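Adenosine kinase (Sinorhizobium meliloti, PDB 3UBO) probably transfers a phosphate group from ATP to adenosine, as a PfkB-family sugar and nucleoside kinase that binds adenosine and ADP. Local coordinates at residues G159-W162 with R166-D169; A244-T247 with S253-V256; S50-A55 with M118-E123; D95-A98 with F103-K106. All coordinates share one frame; numbering follows the deposited sequence.

Contact 1 (G159-W162 with R166-D169); sequences GYLW and RAKD. With ADN (adenosine), chain C.
Lys168 places its CG between its own backbone N and carbonyl carbon (chi1 67°), and this torsion with the later bends sets the course of the chain beyond CB, ending with NZ near CD1 of Trp162. CB itself lies over one face of the indole, off-centre toward the rim, 4.0 Å from the centroid of the six-membered ring and 29° off its normal, which makes a CH-pi contact. The two side chains cross at about a right angle, and the aliphatic base of the lysine lies against part of one face. The large flat indole suits a place where it also meets Tyr198 and Phe202 edge-to-face and the aliphatic Ile171 and Leu205.

Leu161 sends CD2 to the small methyl of Ala167, with CB of Ala167 4.0 Å from CD2 of Leu161; alanine lets the backbones approach here. A water between the two backbones accepts from Lys168 N at 2.9 Å and lies within hydrogen-bonding distance of Leu161 O, also 2.9 Å, joining the 3-10 turn after strand 152-158 to the start of helix 168-179. On the same turn Tyr160 points into the adenosine pocket, where C6 of the adenine lies 3.4 Å above the phenol plane. An apolar seam and one bridging water thus tie the chain carrying this aromatic wall to the following helix, which probably helps hold Tyr160 against the nucleobase.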
loop_
_atom_site.group_PDB
_atom_site.type_symbol
_atom_site.label_atom_id
_atom_site.label_comp_id
_atom_site.label_asym_id
_atom_site.label_seq_id
_atom_site.Cartn_x
_atom_site.Cartn_y
_atom_site.Cartn_z
ATOM N N GLY A 159 -9.284 18.366 15.017
ATOM C CA GLY A 159 -9.278 19.781 14.684
ATOM C C GLY A 159 -9.425 19.957 13.164
ATOM O O GLY A 159 -10.074 20.900 12.663
ATOM N N TYR A 160 -8.851 19.003 12.419
ATOM C CA TYR A 160 -8.832 19.017 10.950
ATOM C C TYR A 160 -10.214 19.224 10.324
ATOM O O TYR A 160 -10.315 19.415 9.106
ATOM C CB TYR A 160 -8.281 17.687 10.388
ATOM C CG TYR A 160 -6.779 17.595 10.275
ATOM C CD1 TYR A 160 -6.128 16.365 10.440
ATOM C CD2 TYR A 160 -6.009 18.712 10.023
ATOM C CE1 TYR A 160 -4.751 16.257 10.391
ATOM C CE2 TYR A 160 -4.630 18.604 9.959
ATOM C CZ TYR A 160 -4.006 17.367 10.147
ATOM O OH TYR A 160 -2.639 17.243 10.061
ATOM N N LEU A 161 -11.250 19.107 11.168
ATOM C CA LEU A 161 -12.655 19.023 10.794
ATOM C C LEU A 161 -13.226 20.415 10.762
ATOM O O LEU A 161 -14.328 20.637 10.295
ATOM C CB LEU A 161 -13.439 18.231 11.822
ATOM C CG LEU A 161 -13.552 16.724 11.620
ATOM C CD1 LEU A 161 -14.607 16.156 12.562
ATOM C CD2 LEU A 161 -13.862 16.328 10.187
ATOM N N TRP A 162 -12.472 21.358 11.288
ATOM C CA TRP A 162 -12.877 22.733 11.121
ATOM C C TRP A 162 -12.885 23.194 9.657
ATOM O O TRP A 162 -13.785 23.959 9.266
ATOM C CB TRP A 162 -12.197 23.682 12.133
ATOM C CG TRP A 162 -13.087 23.708 13.335
ATOM C CD1 TRP A 162 -13.695 24.808 13.898
ATOM C CD2 TRP A 162 -13.618 22.548 14.036
ATOM N NE1 TRP A 162 -14.545 24.405 14.925
ATOM C CE2 TRP A 162 -14.519 23.034 15.032
ATOM C CE3 TRP A 162 -13.426 21.146 13.910
ATOM C CZ2 TRP A 162 -15.214 22.171 15.914
ATOM C CZ3 TRP A 162 -14.127 20.281 14.778
ATOM C CH2 TRP A 162 -15.003 20.809 15.784
ATOM N N ARG A 166 -19.431 22.156 7.425
ATOM C CA ARG A 166 -20.424 21.760 8.394
ATOM C C ARG A 166 -20.047 20.558 9.246
ATOM O O ARG A 166 -20.920 19.778 9.669
ATOM C CB ARG A 166 -21.697 21.398 7.645
ATOM C CG ARG A 166 -22.073 22.409 6.602
ATOM C CD ARG A 166 -22.815 21.723 5.557
ATOM N NE ARG A 166 -23.934 20.914 6.069
ATOM C CZ ARG A 166 -24.036 19.593 5.860
ATOM N NH1 ARG A 166 -23.055 18.988 5.171
ATOM N NH2 ARG A 166 -25.087 18.883 6.309
ATOM N N ALA A 167 -18.765 20.394 9.520
ATOM C CA ALA A 167 -18.387 19.296 10.373
ATOM C C ALA A 167 -18.505 19.719 11.834
ATOM O O ALA A 167 -19.110 18.975 12.586
ATOM C CB ALA A 167 -17.010 18.724 10.029
ATOM N N LYS A 168 -17.954 20.883 12.224
ATOM C CA LYS A 168 -18.252 21.531 13.517
ATOM C C LYS A 168 -19.748 21.352 14.025
ATOM O O LYS A 168 -19.976 21.201 15.238
ATOM C CB LYS A 168 -17.849 23.025 13.473
ATOM C CG LYS A 168 -18.695 23.927 12.498
ATOM C CD LYS A 168 -17.835 25.068 11.890
ATOM C CE LYS A 168 -17.976 26.448 12.592
ATOM N NZ LYS A 168 -16.691 27.303 12.760
ATOM N N ASP A 169 -20.739 21.339 13.126
ATOM C CA ASP A 169 -22.151 21.120 13.542
ATOM C C ASP A 169 -22.529 19.628 13.678
ATOM O O ASP A 169 -23.588 19.291 14.221
ATOM C CB ASP A 169 -23.230 21.814 12.624
ATOM C CG ASP A 169 -22.808 23.217 12.146
ATOM O OD1 ASP A 169 -22.216 24.007 12.934
ATOM O OD2 ASP A 169 -23.044 23.516 10.943
HETATM O "O5'" ADN C . -1.319 12.319 10.793
HETATM C "C5'" ADN C . -1.416 11.086 9.987
HETATM C "C4'" ADN C . -2.597 11.080 8.956
HETATM O "O4'" ADN C . -3.085 12.390 8.644
HETATM C "C3'" ADN C . -2.647 10.320 7.530
HETATM O "O3'" ADN C . -2.805 8.932 7.362
HETATM C "C2'" ADN C . -3.703 11.162 6.737
HETATM O "O2'" ADN C . -4.762 10.414 6.103
HETATM C "C1'" ADN C . -4.122 12.138 7.764
HETATM N N9 ADN C . -4.511 13.444 7.151
HETATM C C8 ADN C . -3.813 14.330 6.280
HETATM N N7 ADN C . -4.569 15.519 6.100
HETATM C C5 ADN C . -5.732 15.364 6.876
HETATM C C6 ADN C . -6.866 16.198 7.079
HETATM N N6 ADN C . -6.972 17.497 6.472
HETATM N N1 ADN C . -7.906 15.721 7.957
HETATM C C2 ADN C . -7.789 14.443 8.594
HETATM N N3 ADN C . -6.678 13.582 8.420
HETATM C C4 ADN C . -5.681 14.066 7.539
HETATM O O HOH W 1 -16.645 22.420 10.172
#

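Contact 2 (A244-T247 with S253-V256); sequences AAVT and SVVV. With ADP (adenosine-5'-diphosphate), chain D.
This is an antiparallel backbone pairing at the border of the central sheet: segment 244-247 includes strand 246-247, the last strand of the parallel sheet, and segment 253-256 belongs to the two-stranded antiparallel piece that it forms with strand 260-264. Ala244 and Val256 make a hydrogen-bonded pair. Ala244 N gives its hydrogen to Val256 O at 3.2 Å, and Val256 N returns one to Ala244 O at 3.0 Å; this second donor stands 43° out of the carbonyl plane. At the next such pair, Val254 N bonds to Val246 O at 3.1 Å and is the straighter link, with 164° at the hydrogen, whereas the reverse bond, Val246 N to Val254 O, is weak at 3.5 Å.

Side chains alternate between the two faces. Ala245 and Val255 share one, CG2 of Val255 meeting CB of Ala245 at 3.8 Å; Val255 has CG1 anti to its backbone N (chi1 -176°), which leaves CG2 beside that N and turned to the alanine. On the other face CG1 of Val254 lies 4.1 Å from CB of Val246. Small and beta-branched residues suit strands buried on both sides. Thr247, which follows, belongs to the ADP pocket. Helix 230-240 covers the face of Ala244, Val246 and Val256, helix 278-290 packs on Ala245 and Val255, helix 296-311 adds to Val255, and strand 213-217 bonds through Ala216 to Ala245 and Thr247.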
loop_
_atom_site.group_PDB
_atom_site.type_symbol
_atom_site.label_atom_id
_atom_site.label_comp_id
_atom_site.label_asym_id
_atom_site.label_seq_id
_atom_site.Cartn_x
_atom_site.Cartn_y
_atom_site.Cartn_z
ATOM N N ALA A 244 -4.990 16.302 29.248
ATOM C CA ALA A 244 -4.298 16.701 28.026
ATOM C C ALA A 244 -2.886 16.018 27.802
ATOM O O ALA A 244 -1.883 16.368 28.431
ATOM C CB ALA A 244 -4.189 18.205 27.990
ATOM N N ALA A 245 -2.847 15.056 26.882
ATOM C CA ALA A 245 -1.629 14.382 26.442
ATOM C C ALA A 245 -0.845 15.136 25.324
ATOM O O ALA A 245 -1.439 15.559 24.323
ATOM C CB ALA A 245 -1.981 12.957 25.999
ATOM N N VAL A 246 0.477 15.286 25.496
ATOM C CA VAL A 246 1.300 15.980 24.510
ATOM C C VAL A 246 2.472 15.142 23.967
ATOM O O VAL A 246 3.408 14.816 24.704
ATOM C CB VAL A 246 1.792 17.304 25.085
ATOM C CG1 VAL A 246 2.835 17.929 24.192
ATOM C CG2 VAL A 246 0.617 18.209 25.254
ATOM N N THR A 247 2.449 14.799 22.676
ATOM C CA THR A 247 3.550 14.022 22.093
ATOM C C THR A 247 4.838 14.839 21.894
ATOM O O THR A 247 4.831 15.977 21.459
ATOM C CB THR A 247 3.113 13.258 20.806
ATOM O OG1 THR A 247 2.629 14.190 19.829
ATOM C CG2 THR A 247 2.032 12.203 21.097
ATOM N N SER A 253 6.321 11.203 25.710
ATOM C CA SER A 253 5.097 12.002 26.002
ATOM C C SER A 253 5.139 12.765 27.337
ATOM O O SER A 253 5.893 12.405 28.230
ATOM C CB SER A 253 3.832 11.114 25.971
ATOM O OG SER A 253 3.562 10.569 27.263
ATOM N N VAL A 254 4.318 13.809 27.474
ATOM C CA VAL A 254 4.068 14.425 28.781
ATOM C C VAL A 254 2.592 14.727 28.999
ATOM O O VAL A 254 2.095 15.762 28.546
ATOM C CB VAL A 254 4.880 15.719 29.012
ATOM C CG1 VAL A 254 4.698 16.687 27.879
ATOM C CG2 VAL A 254 4.505 16.334 30.355
ATOM N N VAL A 255 1.877 13.835 29.685
ATOM C CA VAL A 255 0.479 14.081 30.026
ATOM C C VAL A 255 0.292 15.104 31.170
ATOM O O VAL A 255 1.074 15.206 32.050
ATOM C CB VAL A 255 -0.238 12.760 30.302
ATOM C CG1 VAL A 255 -1.752 12.973 30.561
ATOM C CG2 VAL A 255 -0.060 11.839 29.122
ATOM N N VAL A 256 -0.763 15.889 31.128
ATOM C CA VAL A 256 -0.945 17.000 32.068
ATOM C C VAL A 256 -2.385 16.995 32.673
ATOM O O VAL A 256 -3.371 16.826 31.935
ATOM C CB VAL A 256 -0.579 18.345 31.371
ATOM C CG1 VAL A 256 -1.380 19.466 31.909
ATOM C CG2 VAL A 256 0.919 18.617 31.500
HETATM P PB ADP D . 3.356 14.073 15.497
HETATM O O1B ADP D . 3.616 15.388 14.518
HETATM O O2B ADP D . 1.888 14.014 16.307
HETATM O O3B ADP D . 3.510 12.807 14.732
HETATM P PA ADP D . 5.557 13.627 17.625
HETATM O O1A ADP D . 7.011 14.290 17.223
HETATM O O2A ADP D . 5.197 14.024 18.986
HETATM O O3A ADP D . 4.656 14.469 16.472
HETATM O "O5'" ADP D . 5.475 11.950 17.570
HETATM C "C5'" ADP D . 4.281 11.288 17.972
HETATM C "C4'" ADP D . 4.566 9.958 18.744
HETATM O "O4'" ADP D . 5.151 8.803 17.975
HETATM C "C3'" ADP D . 5.585 10.025 20.002
HETATM O "O3'" ADP D . 5.194 10.674 21.198
HETATM C "C2'" ADP D . 6.278 8.668 20.037
HETATM O "O2'" ADP D . 5.766 7.598 20.846
HETATM C "C1'" ADP D . 6.412 8.435 18.559
HETATM N N9 ADP D . 7.608 9.088 17.942
HETATM C C8 ADP D . 7.671 10.246 17.198
HETATM N N7 ADP D . 9.051 10.497 16.800
HETATM C C5 ADP D . 9.851 9.455 17.349
HETATM C C6 ADP D . 11.296 9.163 17.266
HETATM N N6 ADP D . 12.179 10.037 16.469
HETATM N N1 ADP D . 11.789 8.051 17.875
HETATM C C2 ADP D . 10.944 7.172 18.575
HETATM N N3 ADP D . 9.532 7.449 18.683
HETATM C C4 ADP D . 9.006 8.573 18.051
#

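Contact 3 (S50-A55 with M118-E123); sequences SRMGPA and MIFVTE
Met52 and Phe120 form a Met-aromatic contact. Met52 is a selenomethionine, and its SE lies 4.5 Å from the centroid of the Phe120 ring, 44° off the ring normal, so the approach is oblique. The nearest ring atom to it is CE1 of Phe120, 3.7 Å from SE of Met52. A trans Met52 chi1 (-171°) and an equally extended chi2 carry the selenium straight out from the loop. A long, unbranched, polarisable side chain suits this reach, since the nearest CA atoms, those of Met52 and Phe120, are still 8.5 Å apart.

The apolar part of the contact adds CB of Met52, 3.8 Å from CE1 of Phe120, and Met118, also selenomethionine, whose curled chain brings its CE to the Met52 selenium. Met118 and Phe120 sit two apart on strand 116-121 and so face the same side of the mixed five-stranded sheet, which corresponds to the lid of this kinase family; Met52, in the loop between helix 42-50 and edge strand 56-59, packs on that side. Ile18 of the neighbouring strand 16-21 touches both methionines, and Phe26, Leu27 and Ile32 pack around Phe120.

No hydrogen bond links the two segments. Among the polar ties of the loop are two to the second subunit: Ala55 N bonds to Asp95 OD1 of that chain, and Met52 O weakly to its His94.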
loop_
_atom_site.group_PDB
_atom_site.type_symbol
_atom_site.label_atom_id
_atom_site.label_comp_id
_atom_site.label_asym_id
_atom_site.label_seq_id
_atom_site.Cartn_x
_atom_site.Cartn_y
_atom_site.Cartn_z
ATOM N N SER A 50 1.027 14.042 -10.713
ATOM C CA SER A 50 1.741 13.865 -11.958
ATOM C C SER A 50 3.233 14.027 -11.710
ATOM O O SER A 50 4.038 13.198 -12.192
ATOM C CB SER A 50 1.245 14.877 -12.968
ATOM O OG SER A 50 1.829 16.138 -12.697
ATOM N N ARG A 51 3.613 15.028 -10.913
ATOM C CA ARG A 51 5.018 15.145 -10.461
ATOM C C ARG A 51 5.529 14.157 -9.426
ATOM O O ARG A 51 6.675 14.237 -8.990
ATOM C CB ARG A 51 5.299 16.529 -9.970
ATOM C CG ARG A 51 4.660 17.474 -10.878
ATOM C CD ARG A 51 5.208 18.836 -10.613
ATOM N NE ARG A 51 4.673 19.873 -11.517
ATOM C CZ ARG A 51 4.944 21.157 -11.318
ATOM N NH1 ARG A 51 5.686 21.488 -10.270
ATOM N NH2 ARG A 51 4.460 22.103 -12.116
HETATM N N MSE A 52 4.705 13.196 -9.042
HETATM C CA MSE A 52 5.092 12.304 -7.951
HETATM C C MSE A 52 5.632 10.994 -8.498
HETATM O O MSE A 52 5.110 10.515 -9.505
HETATM C CB MSE A 52 3.870 12.035 -7.103
HETATM C CG MSE A 52 4.147 11.282 -5.777
HETATM SE SE MSE A 52 2.469 11.030 -4.606
HETATM C CE MSE A 52 1.943 9.343 -5.295
ATOM N N GLY A 53 6.635 10.397 -7.849
ATOM C CA GLY A 53 7.047 9.077 -8.252
ATOM C C GLY A 53 5.950 8.026 -8.087
ATOM O O GLY A 53 4.883 8.293 -7.605
ATOM N N PRO A 54 6.233 6.782 -8.476
ATOM C CA PRO A 54 5.250 5.748 -8.093
ATOM C C PRO A 54 4.896 5.717 -6.594
ATOM O O PRO A 54 5.739 5.929 -5.728
ATOM C CB PRO A 54 5.850 4.429 -8.563
ATOM C CG PRO A 54 7.203 4.804 -9.210
ATOM C CD PRO A 54 7.497 6.248 -8.985
ATOM N N ALA A 55 3.606 5.529 -6.306
ATOM C CA ALA A 55 3.173 5.690 -4.944
ATOM C C ALA A 55 2.582 4.398 -4.525
ATOM O O ALA A 55 2.504 3.433 -5.326
ATOM C CB ALA A 55 2.209 6.739 -4.829
HETATM N N MSE A 118 -1.851 13.575 -0.760
HETATM C CA MSE A 118 -0.582 13.325 -1.459
HETATM C C MSE A 118 0.449 13.446 -0.415
HETATM O O MSE A 118 0.777 14.563 -0.027
HETATM C CB MSE A 118 -0.247 14.436 -2.476
HETATM C CG MSE A 118 -1.049 14.580 -3.778
HETATM SE SE MSE A 118 -2.012 13.021 -4.529
HETATM C CE MSE A 118 -0.627 11.767 -4.010
ATOM N N ILE A 119 0.971 12.312 0.046
ATOM C CA ILE A 119 1.934 12.338 1.138
ATOM C C ILE A 119 3.365 12.039 0.696
ATOM O O ILE A 119 3.676 10.920 0.297
ATOM C CB ILE A 119 1.512 11.393 2.305
ATOM C CG1 ILE A 119 0.121 11.784 2.858
ATOM C CG2 ILE A 119 2.593 11.350 3.393
ATOM C CD1 ILE A 119 -0.415 10.939 4.033
ATOM N N PHE A 120 4.213 13.056 0.816
ATOM C CA PHE A 120 5.615 12.975 0.491
ATOM C C PHE A 120 6.529 12.782 1.702
ATOM O O PHE A 120 6.683 13.694 2.513
ATOM C CB PHE A 120 6.058 14.222 -0.291
ATOM C CG PHE A 120 5.315 14.407 -1.607
ATOM C CD1 PHE A 120 5.616 13.592 -2.715
ATOM C CD2 PHE A 120 4.333 15.399 -1.736
ATOM C CE1 PHE A 120 4.920 13.755 -3.933
ATOM C CE2 PHE A 120 3.623 15.587 -2.917
ATOM C CZ PHE A 120 3.876 14.747 -4.032
ATOM N N VAL A 121 7.175 11.616 1.792
ATOM C CA VAL A 121 8.059 11.298 2.890
ATOM C C VAL A 121 9.525 11.644 2.567
ATOM O O VAL A 121 10.068 11.187 1.586
ATOM C CB VAL A 121 7.923 9.810 3.279
ATOM C CG1 VAL A 121 8.581 9.544 4.634
ATOM C CG2 VAL A 121 6.480 9.399 3.353
ATOM N N THR A 122 10.181 12.441 3.393
ATOM C CA THR A 122 11.593 12.687 3.166
ATOM C C THR A 122 12.524 11.691 3.830
ATOM O O THR A 122 12.077 10.737 4.462
ATOM C CB THR A 122 11.972 14.140 3.464
ATOM O OG1 THR A 122 11.310 14.602 4.654
ATOM C CG2 THR A 122 11.548 14.987 2.272
ATOM N N GLU A 123 13.827 11.863 3.659
ATOM C CA GLU A 123 14.765 10.808 4.120
ATOM C C GLU A 123 14.693 10.671 5.659
ATOM O O GLU A 123 14.839 9.590 6.209
ATOM C CB GLU A 123 16.202 11.032 3.608
#

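Contact 4 (D95-A98 with F103-K106); sequences DIRA and FQTK
Arg97 holds the carbonyl of Phe103 with two nitrogens side-on: NE donates to Phe103 O at 2.8 Å, and NH2 to the same Phe103 O at 2.7 Å. The oxygen lies close to the guanidinium plane, and NE approaches it in the carbonyl plane. Each bond is bent, near 140° at the hydrogen, as expected when one acceptor sits between two N-H groups. Over one guanidinium face comes the amide of Gln104, its NE2 3.6 Å from Arg97 NH2, with the two planes only 9° apart. Arginine suits the helix end because its chain, extended from CG to NE, can reach a loop carbonyl while its methylenes pass CB of Phe103.

The contact closes the beta-alpha-beta crossover made by strand 77-80, helix 87-98 and strand 102-103, the last being an outermost strand of the parallel sheet.

Beside these bonds Ile96 brings CG2 to CG of Phe103 at 3.9 Å, the two side chains crossing at about a right angle. A chi1 of -175° sets the Phe103 ring opposite its backbone N, against Ile96. Further out, Ile96 also rests on Val101 in the connecting turn, and Gln104 touches Glu145. Asp95, one residue earlier on the helix, bonds to Ser59 through OD2, and Ala98 packs on Met52 of the second subunit.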
loop_
_atom_site.group_PDB
_atom_site.type_symbol
_atom_site.label_atom_id
_atom_site.label_comp_id
_atom_site.label_asym_id
_atom_site.label_seq_id
_atom_site.Cartn_x
_atom_site.Cartn_y
_atom_site.Cartn_z
ATOM N N ASP A 95 -11.328 -0.990 4.630
ATOM C CA ASP A 95 -10.093 -1.062 5.446
ATOM C C ASP A 95 -10.444 -0.817 6.899
ATOM O O ASP A 95 -10.005 -1.535 7.776
ATOM C CB ASP A 95 -8.970 -0.060 5.026
ATOM C CG ASP A 95 -8.244 -0.476 3.759
ATOM O OD1 ASP A 95 -8.326 -1.649 3.317
ATOM O OD2 ASP A 95 -7.580 0.385 3.169
ATOM N N ILE A 96 -11.185 0.225 7.169
ATOM C CA ILE A 96 -11.645 0.443 8.531
ATOM C C ILE A 96 -12.567 -0.690 9.111
ATOM O O ILE A 96 -12.479 -1.019 10.298
ATOM C CB ILE A 96 -12.368 1.793 8.654
ATOM C CG1 ILE A 96 -12.472 2.167 10.111
ATOM C CG2 ILE A 96 -13.623 1.733 7.918
ATOM C CD1 ILE A 96 -11.235 2.633 10.653
ATOM N N ARG A 97 -13.433 -1.275 8.288
ATOM C CA ARG A 97 -14.177 -2.447 8.722
ATOM C C ARG A 97 -13.351 -3.708 9.015
ATOM O O ARG A 97 -13.587 -4.431 10.009
ATOM C CB ARG A 97 -15.285 -2.773 7.767
ATOM C CG ARG A 97 -16.485 -1.823 7.970
ATOM C CD ARG A 97 -17.636 -2.201 7.060
ATOM N NE ARG A 97 -18.565 -1.118 6.940
ATOM C CZ ARG A 97 -19.479 -1.057 5.973
ATOM N NH1 ARG A 97 -19.582 -2.027 5.068
ATOM N NH2 ARG A 97 -20.318 -0.049 5.925
ATOM N N ALA A 98 -12.371 -3.978 8.175
ATOM C CA ALA A 98 -11.612 -5.160 8.408
ATOM C C ALA A 98 -10.752 -4.984 9.691
ATOM O O ALA A 98 -10.257 -5.980 10.255
ATOM C CB ALA A 98 -10.803 -5.490 7.191
ATOM N N PHE A 103 -18.460 0.990 11.144
ATOM C CA PHE A 103 -18.498 2.049 10.128
ATOM C C PHE A 103 -19.715 1.892 9.222
ATOM O O PHE A 103 -19.761 0.959 8.410
ATOM C CB PHE A 103 -17.263 1.986 9.246
ATOM C CG PHE A 103 -17.200 3.119 8.276
ATOM C CD1 PHE A 103 -17.104 4.432 8.752
ATOM C CD2 PHE A 103 -17.235 2.891 6.893
ATOM C CE1 PHE A 103 -17.015 5.487 7.867
ATOM C CE2 PHE A 103 -17.162 3.945 6.026
ATOM C CZ PHE A 103 -17.046 5.245 6.508
ATOM N N GLN A 104 -20.683 2.803 9.363
ATOM C CA GLN A 104 -22.009 2.643 8.765
ATOM C C GLN A 104 -22.391 3.924 8.044
ATOM O O GLN A 104 -23.242 3.895 7.161
ATOM C CB GLN A 104 -23.034 2.245 9.830
ATOM C CG GLN A 104 -22.925 0.783 10.191
ATOM C CD GLN A 104 -23.027 -0.124 8.941
ATOM O OE1 GLN A 104 -23.914 0.112 8.090
ATOM N NE2 GLN A 104 -22.131 -1.141 8.804
ATOM N N THR A 105 -21.745 5.039 8.402
ATOM C CA THR A 105 -21.912 6.291 7.653
ATOM C C THR A 105 -22.209 6.146 6.143
ATOM O O THR A 105 -21.582 5.325 5.466
ATOM C CB THR A 105 -20.793 7.275 7.889
ATOM O OG1 THR A 105 -20.920 7.740 9.232
ATOM C CG2 THR A 105 -20.997 8.441 6.962
ATOM N N LYS A 106 -23.221 6.895 5.652
ATOM C CA LYS A 106 -23.690 6.771 4.268
ATOM C C LYS A 106 -22.762 7.468 3.256
ATOM O O LYS A 106 -22.327 8.590 3.472
ATOM C CB LYS A 106 -25.098 7.311 4.154
ATOM C CG LYS A 106 -25.903 6.768 2.937
ATOM C CD LYS A 106 -26.932 7.801 2.334
ATOM C CE LYS A 106 -28.264 7.092 1.838
ATOM N NZ LYS A 106 -28.742 5.973 2.768
#

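From the N terminus, contact 3 opens at residues 50-55 and closes only at 118-123, bringing the loop after helix 42-50 onto a strand of the mixed sheet. Contact 4 lies wholly between those ends and closes a short turn between helix 87-98 and an edge of the parallel sheet; both contacts touch the second subunit. After contact 3 closes, contact 1 ties the turn after strand 152-158 to the start of helix 168-179 beside adenosine, and contact 2 then links the other edge of the parallel sheet to the hairpin strand near ADP. These two follow in series and none cross. Contacts 2 and 4 lie on opposite sides of the chain's centre, their centres about 30 Å apart.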